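Local coordinates for uncharacterized protein (Pseudomonas aeruginosa, PDB 5BR9) that probably takes part, as the TsaB component, in making the threonylcarbamoyladenosine modification of tRNA, at residues Val24-Glu37 with Pro49-Ala61. Numbering follows the deposited sequence. Where two conformers were deposited one is given.
Sequences VALLHEGRALSHYE and PMVRDLLDEAGVA
Leu54 plugs into the beta-hairpin with both methyls. CD2 lies against Leu26 CB at 3.6 Å and also meets Val24 CG2, while CD1 packs 3.7 Å from Leu33 CD2, so one leucine spans both strands. Its CG is turned anti to the backbone N, which sends the fork away from the helix and into the sheet. Towards the start of the helical segment, Met50 bends at its last torsion and folds its CE back onto the hairpin, against Val24 CG2 and 3.5 Å from the carbonyl oxygen His35 O. The other Val24 branch, CG1, crosses Val51 CG2. Near the turn, Leu26 CD2 rests on Ala58 CB at 3.7 Å. Beyond it, Val60 CG2 sits 3.6 Å from the His28 ring centroid, only 7° off the ring normal, a CH-pi contact centred on the face. Val60 is brought there by the Schellman motif in which Gly59 takes positive phi. The polar link lies at the exposed margin, where the Glu57 chain is extended: in the conformer given, His35 NE2 donates to Glu57 OE1, met at the syn lone pair and near the imidazole plane. Their 2.5 Å separation is improbably short, and with a second conformer of His35 modelled, neither the length nor any hold on the ring is certain. On the other side of the sheet, Ala25 touches Leu200 of helix 196-208. The axis of helix 49-58 runs at 30° to strand 24-28 and 148° to strand 31-37, with closest approaches of 8.6 and 9.2 Å. This is a helix laid along one face of an antiparallel hairpin, inclined to its strands, at the edge of a 3-2-1-4-5 mixed sheet, as in the ASKHA (actin-like ATPase) fold of the TsaB subfamily.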
ATOM      1  N   VAL A  24      -0.280  14.690   8.466  1.00 22.18           N
ATOM      2  CA  VAL A  24       1.118  14.389   8.706  1.00 24.96           C
ATOM      3  C   VAL A  24       1.598  15.260   9.859  1.00 26.32           C
ATOM      4  O   VAL A  24       1.126  16.374  10.058  1.00 30.07           O
ATOM      5  CB  VAL A  24       1.967  14.613   7.428  1.00 30.82           C
ATOM      6  CG1 VAL A  24       1.470  13.713   6.277  1.00 27.01           C
ATOM      7  CG2 VAL A  24       1.928  16.080   7.005  1.00 30.45           C
ATOM      8  N   ALA A  25       2.549  14.765  10.625  1.00 22.52           N
ATOM      9  CA  ALA A  25       3.032  15.542  11.750  1.00 20.77           C
ATOM     10  C   ALA A  25       4.495  15.226  11.953  1.00 21.44           C
ATOM     11  O   ALA A  25       4.985  14.172  11.527  1.00 25.34           O
ATOM     12  CB  ALA A  25       2.209  15.260  13.013  1.00 21.38           C
ATOM     13  N   LEU A  26       5.200  16.167  12.559  1.00 26.84           N
ATOM     14  CA  LEU A  26       6.629  16.043  12.736  1.00 23.34           C
ATOM     15  C   LEU A  26       7.023  16.544  14.099  1.00 28.02           C
ATOM     16  O   LEU A  26       6.597  17.635  14.512  1.00 23.79           O
ATOM     17  CB  LEU A  26       7.356  16.824  11.648  1.00 22.99           C
ATOM     18  CG  LEU A  26       8.875  16.801  11.754  1.00 29.42           C
ATOM     19  CD1 LEU A  26       9.382  15.426  11.387  1.00 36.43           C
ATOM     20  CD2 LEU A  26       9.463  17.831  10.827  1.00 27.70           C
ATOM     21  N   LEU A  27       7.836  15.745  14.789  1.00 27.92           N
ATOM     22  CA  LEU A  27       8.449  16.154  16.049  1.00 33.25           C
ATOM     23  C   LEU A  27       9.907  16.412  15.748  1.00 34.18           C
ATOM     24  O   LEU A  27      10.573  15.576  15.124  1.00 30.21           O
ATOM     25  CB  LEU A  27       8.311  15.098  17.157  1.00 24.07           C
ATOM     26  CG  LEU A  27       9.084  15.383  18.457  1.00 35.34           C
ATOM     27  CD1 LEU A  27       8.455  16.528  19.244  1.00 27.13           C
ATOM     28  CD2 LEU A  27       9.224  14.142  19.353  1.00 28.14           C
ATOM     29  N   HIS A  28      10.378  17.591  16.149  1.00 30.51           N
ATOM     30  CA  HIS A  28      11.757  17.979  15.931  1.00 29.38           C
ATOM     31  C   HIS A  28      12.165  18.960  17.030  1.00 29.74           C
ATOM     32  O   HIS A  28      11.445  19.920  17.288  1.00 38.81           O
ATOM     33  CB  HIS A  28      11.943  18.602  14.544  1.00 25.58           C
ATOM     34  CG  HIS A  28      13.357  19.002  14.252  1.00 36.83           C
ATOM     35  ND1 HIS A  28      13.776  20.317  14.225  1.00 38.89           N
ATOM     36  CD2 HIS A  28      14.457  18.248  13.993  1.00 32.54           C
ATOM     37  CE1 HIS A  28      15.069  20.360  13.954  1.00 38.23           C
ATOM     38  NE2 HIS A  28      15.505  19.120  13.807  1.00 41.88           N
ATOM     39  N   GLU A  29      13.295  18.692  17.682  1.00 43.48           N
ATOM     40  CA  GLU A  29      13.792  19.543  18.770  1.00 51.75           C
ATOM     41  C   GLU A  29      12.721  19.870  19.822  1.00 44.42           C
ATOM     42  O   GLU A  29      12.692  20.973  20.351  1.00 47.52           O
ATOM     43  CB  GLU A  29      14.353  20.849  18.202  1.00 53.16           C
ATOM     44  CG  GLU A  29      15.834  21.051  18.416  1.00 87.02           C
ATOM     45  CD  GLU A  29      16.666  20.453  17.308  1.00 97.28           C
ATOM     46  OE1 GLU A  29      16.946  19.236  17.373  1.00100.81           O
ATOM     47  OE2 GLU A  29      17.033  21.200  16.371  1.00104.86           O
ATOM     48  N   GLY A  30      11.828  18.920  20.096  1.00 39.04           N
ATOM     49  CA  GLY A  30      10.776  19.116  21.079  1.00 36.56           C
ATOM     50  C   GLY A  30       9.605  19.964  20.611  1.00 42.10           C
ATOM     51  O   GLY A  30       8.767  20.368  21.417  1.00 43.35           O
ATOM     52  N   ARG A  31       9.551  20.249  19.314  1.00 37.62           N
ATOM     53  CA  ARG A  31       8.449  21.012  18.743  1.00 34.73           C
ATOM     54  C   ARG A  31       7.614  20.112  17.837  1.00 30.62           C
ATOM     55  O   ARG A  31       8.160  19.291  17.102  1.00 38.26           O
ATOM     56  CB  ARG A  31       8.962  22.215  17.949  1.00 50.04           C
ATOM     57  CG  ARG A  31       9.558  23.328  18.786  1.00 60.51           C
ATOM     58  CD  ARG A  31      10.107  24.464  17.907  1.00 74.14           C
ATOM     59  NE  ARG A  31      11.535  24.328  17.594  1.00 83.20           N
ATOM     60  CZ  ARG A  31      12.021  23.751  16.494  1.00 86.77           C
ATOM     61  NH1 ARG A  31      11.202  23.237  15.580  1.00 87.28           N
ATOM     62  NH2 ARG A  31      13.332  23.685  16.309  1.00 87.08           N
ATOM     63  N   ALA A  32       6.294  20.246  17.909  1.00 28.15           N
ATOM     64  CA  ALA A  32       5.405  19.468  17.051  1.00 35.30           C
ATOM     65  C   ALA A  32       4.875  20.373  15.943  1.00 32.83           C
ATOM     66  O   ALA A  32       4.596  21.548  16.167  1.00 36.54           O
ATOM     67  CB  ALA A  32       4.250  18.841  17.865  1.00 21.84           C
ATOM     68  N   LEU A  33       4.790  19.825  14.737  1.00 29.21           N
ATOM     69  CA  LEU A  33       4.272  20.546  13.578  1.00 27.51           C
ATOM     70  C   LEU A  33       3.350  19.589  12.810  1.00 34.10           C
ATOM     71  O   LEU A  33       3.705  18.428  12.611  1.00 32.49           O
ATOM     72  CB  LEU A  33       5.422  21.027  12.699  1.00 32.96           C
ATOM     73  CG  LEU A  33       5.052  22.019  11.609  1.00 45.64           C
ATOM     74  CD1 LEU A  33       4.698  23.351  12.244  1.00 49.73           C
ATOM     75  CD2 LEU A  33       6.182  22.168  10.618  1.00 49.73           C
ATOM     76  N   SER A  34       2.167  20.035  12.401  1.00 30.63           N
ATOM     77  CA  SER A  34       1.261  19.129  11.697  1.00 33.18           C
ATOM     78  C   SER A  34       0.479  19.827  10.605  1.00 37.40           C
ATOM     79  O   SER A  34       0.360  21.053  10.601  1.00 34.62           O
ATOM     80  CB  SER A  34       0.277  18.451  12.669  1.00 29.24           C
ATOM     81  OG  SER A  34      -0.627  19.383  13.245  1.00 30.43           O
ATOM     82  N   HIS A  35      -0.031  19.022   9.674  1.00 34.08           N
ATOM     83  CA  HIS A  35      -0.947  19.519   8.659  0.53 35.22           C
ATOM     84  C   HIS A  35      -2.009  18.465   8.364  1.00 36.18           C
ATOM     85  O   HIS A  35      -1.754  17.259   8.404  1.00 31.96           O
ATOM     86  CB  HIS A  35      -0.191  19.936   7.394  0.53 36.07           C
ATOM     87  CG  HIS A  35       0.581  21.215   7.554  0.53 41.40           C
ATOM     88  ND1 HIS A  35      -0.027  22.452   7.606  0.53 42.83           N
ATOM     89  CD2 HIS A  35       1.908  21.442   7.700  0.53 40.75           C
ATOM     90  CE1 HIS A  35       0.893  23.386   7.767  0.53 40.33           C
ATOM     91  NE2 HIS A  35       2.074  22.799   7.832  0.53 36.63           N
ATOM     92  N   TYR A  36      -3.215  18.947   8.096  1.00 32.95           N
ATOM     93  CA  TYR A  36      -4.405  18.114   8.058  1.00 37.52           C
ATOM     94  C   TYR A  36      -5.311  18.561   6.899  1.00 37.54           C
ATOM     95  O   TYR A  36      -5.611  19.742   6.765  1.00 33.79           O
ATOM     96  CB  TYR A  36      -5.103  18.226   9.426  1.00 37.70           C
ATOM     97  CG  TYR A  36      -6.401  17.476   9.669  1.00 40.17           C
ATOM     98  CD1 TYR A  36      -6.414  16.292  10.411  1.00 39.16           C
ATOM     99  CD2 TYR A  36      -7.620  17.990   9.235  1.00 37.10           C
ATOM    100  CE1 TYR A  36      -7.606  15.615  10.678  1.00 44.05           C
ATOM    101  CE2 TYR A  36      -8.819  17.315   9.493  1.00 43.15           C
ATOM    102  CZ  TYR A  36      -8.809  16.132  10.215  1.00 44.28           C
ATOM    103  OH  TYR A  36      -9.997  15.475  10.477  1.00 45.32           O
ATOM    104  N   GLU A  37      -5.722  17.622   6.049  1.00 43.10           N
ATOM    105  CA  GLU A  37      -6.629  17.941   4.942  1.00 48.79           C
ATOM    106  C   GLU A  37      -7.712  16.875   4.780  1.00 46.95           C
ATOM    107  O   GLU A  37      -7.429  15.687   4.903  1.00 40.31           O
ATOM    108  CB  GLU A  37      -5.861  18.072   3.626  1.00 51.80           C
ATOM    109  CG  GLU A  37      -4.973  19.293   3.517  1.00 62.30           C
ATOM    110  CD  GLU A  37      -4.207  19.340   2.201  1.00 70.34           C
ATOM    111  OE1 GLU A  37      -4.629  18.683   1.220  1.00 67.02           O
ATOM    112  OE2 GLU A  37      -3.169  20.029   2.158  1.00 78.56           O
ATOM    113  N   PRO A  49       3.360  14.417  -1.120  1.00 33.20           N
ATOM    114  CA  PRO A  49       3.614  15.865  -1.143  1.00 35.46           C
ATOM    115  C   PRO A  49       3.348  16.551   0.210  1.00 33.91           C
ATOM    116  O   PRO A  49       4.024  17.532   0.539  1.00 33.66           O
ATOM    117  CB  PRO A  49       2.652  16.381  -2.226  1.00 36.37           C
ATOM    118  CG  PRO A  49       2.405  15.192  -3.112  1.00 41.27           C
ATOM    119  CD  PRO A  49       2.454  13.990  -2.203  1.00 39.00           C
ATOM    120  N   MET A  50       2.384  16.062   0.983  1.00 35.84           N
ATOM    121  CA  MET A  50       2.164  16.646   2.305  1.00 34.90           C
ATOM    122  C   MET A  50       3.409  16.464   3.173  1.00 33.94           C
ATOM    123  O   MET A  50       3.781  17.362   3.931  1.00 36.12           O
ATOM    124  CB  MET A  50       0.945  16.042   2.987  1.00 32.97           C
ATOM    125  CG  MET A  50      -0.374  16.624   2.499  1.00 44.15           C
ATOM    126  SD  MET A  50      -1.801  16.003   3.420  1.00 42.36           S
ATOM    127  CE  MET A  50      -1.292  16.416   5.070  1.00 42.13           C
ATOM    128  N   VAL A  51       4.056  15.309   3.036  1.00 31.13           N
ATOM    129  CA  VAL A  51       5.266  15.007   3.786  1.00 30.08           C
ATOM    130  C   VAL A  51       6.414  15.908   3.361  1.00 34.30           C
ATOM    131  O   VAL A  51       7.112  16.481   4.217  1.00 27.79           O
ATOM    132  CB  VAL A  51       5.649  13.529   3.639  1.00 34.20           C
ATOM    133  CG1 VAL A  51       7.045  13.275   4.226  1.00 32.37           C
ATOM    134  CG2 VAL A  51       4.604  12.651   4.349  1.00 22.88           C
ATOM    135  N   ARG A  52       6.604  16.048   2.047  1.00 26.53           N
ATOM    136  CA  ARG A  52       7.670  16.896   1.528  0.57 30.52           C
ATOM    137  C   ARG A  52       7.484  18.315   2.070  1.00 36.67           C
ATOM    138  O   ARG A  52       8.427  18.919   2.582  1.00 36.13           O
ATOM    139  CB  ARG A  52       7.680  16.864  -0.010  0.57 33.98           C
ATOM    140  CG  ARG A  52       8.638  17.826  -0.727  0.57 38.09           C
ATOM    141  CD  ARG A  52      10.058  17.838  -0.148  0.57 43.43           C
ATOM    142  NE  ARG A  52      10.647  16.513   0.034  0.57 46.68           N
ATOM    143  CZ  ARG A  52      11.685  16.281   0.828  0.57 38.18           C
ATOM    144  NH1 ARG A  52      12.218  17.289   1.496  0.57 34.19           N
ATOM    145  NH2 ARG A  52      12.180  15.057   0.963  0.57 24.91           N
ATOM    146  N   ASP A  53       6.259  18.826   1.975  1.00 27.19           N
ATOM    147  CA  ASP A  53       5.956  20.191   2.419  1.00 31.24           C
ATOM    148  C   ASP A  53       6.212  20.389   3.910  1.00 28.09           C
ATOM    149  O   ASP A  53       6.721  21.433   4.327  1.00 34.83           O
ATOM    150  CB  ASP A  53       4.500  20.557   2.105  1.00 30.77           C
ATOM    151  CG  ASP A  53       4.251  20.791   0.619  1.00 49.41           C
ATOM    152  OD1 ASP A  53       5.222  20.824  -0.175  1.00 52.45           O
ATOM    153  OD2 ASP A  53       3.066  20.929   0.247  1.00 48.86           O
ATOM    154  N   LEU A  54       5.833  19.397   4.707  1.00 27.64           N
ATOM    155  CA  LEU A  54       5.999  19.473   6.152  1.00 30.51           C
ATOM    156  C   LEU A  54       7.489  19.505   6.502  1.00 30.05           C
ATOM    157  O   LEU A  54       7.951  20.364   7.266  1.00 33.08           O
ATOM    158  CB  LEU A  54       5.322  18.290   6.837  1.00 23.33           C
ATOM    159  CG  LEU A  54       5.368  18.281   8.368  1.00 29.85           C
ATOM    160  CD1 LEU A  54       4.492  19.381   8.931  1.00 28.27           C
ATOM    161  CD2 LEU A  54       4.937  16.933   8.930  1.00 36.29           C
ATOM    162  N   LEU A  55       8.236  18.567   5.935  1.00 24.55           N
ATOM    163  CA  LEU A  55       9.673  18.521   6.160  1.00 23.56           C
ATOM    164  C   LEU A  55      10.298  19.817   5.675  1.00 26.59           C
ATOM    165  O   LEU A  55      11.125  20.408   6.362  1.00 33.16           O
ATOM    166  CB  LEU A  55      10.309  17.338   5.443  1.00 24.59           C
ATOM    167  CG  LEU A  55       9.971  15.949   5.964  1.00 30.91           C
ATOM    168  CD1 LEU A  55      10.569  14.947   5.001  1.00 19.47           C
ATOM    169  CD2 LEU A  55      10.539  15.754   7.349  1.00 21.21           C
ATOM    170  N   ASP A  56       9.862  20.292   4.518  1.00 27.87           N
ATOM    171  CA  ASP A  56      10.451  21.514   3.972  1.00 33.81           C
ATOM    172  C   ASP A  56      10.121  22.740   4.818  1.00 36.63           C
ATOM    173  O   ASP A  56      10.976  23.591   5.019  1.00 39.78           O
ATOM    174  CB  ASP A  56      10.012  21.725   2.521  1.00 29.95           C
ATOM    175  CG  ASP A  56      10.751  20.806   1.555  1.00 44.49           C
ATOM    176  OD1 ASP A  56      11.554  19.949   2.021  1.00 35.89           O
ATOM    177  OD2 ASP A  56      10.541  20.954   0.332  1.00 42.57           O
ATOM    178  N   GLU A  57       8.900  22.812   5.340  1.00 37.11           N
ATOM    179  CA  GLU A  57       8.493  23.940   6.177  1.00 34.41           C
ATOM    180  C   GLU A  57       9.303  23.997   7.477  1.00 36.39           C
ATOM    181  O   GLU A  57       9.619  25.075   7.977  1.00 36.40           O
ATOM    182  CB  GLU A  57       6.997  23.860   6.495  1.00 34.27           C
ATOM    183  CG  GLU A  57       6.500  24.903   7.506  1.00 45.52           C
ATOM    184  CD  GLU A  57       5.031  24.715   7.898  1.00 56.56           C
ATOM    185  OE1 GLU A  57       4.427  23.675   7.541  1.00 59.76           O
ATOM    186  OE2 GLU A  57       4.480  25.616   8.570  1.00 57.57           O
ATOM    187  N   ALA A  58       9.643  22.828   8.004  1.00 28.38           N
ATOM    188  CA  ALA A  58      10.385  22.703   9.256  1.00 28.62           C
ATOM    189  C   ALA A  58      11.891  22.842   9.045  1.00 33.66           C
ATOM    190  O   ALA A  58      12.637  22.998   9.999  1.00 31.36           O
ATOM    191  CB  ALA A  58      10.068  21.361   9.924  1.00 22.95           C
ATOM    192  N   GLY A  59      12.331  22.791   7.791  1.00 35.16           N
ATOM    193  CA  GLY A  59      13.745  22.806   7.471  1.00 31.10           C
ATOM    194  C   GLY A  59      14.446  21.511   7.829  1.00 34.91           C
ATOM    195  O   GLY A  59      15.663  21.480   8.050  1.00 30.32           O
ATOM    196  N   VAL A  60      13.675  20.430   7.852  1.00 27.89           N
ATOM    197  CA  VAL A  60      14.191  19.138   8.293  1.00 26.63           C
ATOM    198  C   VAL A  60      14.352  18.181   7.113  1.00 33.33           C
ATOM    199  O   VAL A  60      13.435  18.032   6.290  1.00 30.62           O
ATOM    200  CB  VAL A  60      13.284  18.518   9.391  1.00 25.46           C
ATOM    201  CG1 VAL A  60      13.741  17.102   9.726  1.00 24.32           C
ATOM    202  CG2 VAL A  60      13.309  19.387  10.641  1.00 25.96           C
ATOM    203  N   ALA A  61      15.518  17.539   7.034  1.00 26.02           N
ATOM    204  CA  ALA A  61      15.771  16.538   6.000  1.00 29.62           C
ATOM    205  C   ALA A  61      15.203  15.197   6.422  1.00 30.78           C
ATOM    206  O   ALA A  61      15.171  14.871   7.616  1.00 28.66           O
ATOM    207  CB  ALA A  61      17.252  16.404   5.715  1.00 26.16           C
TER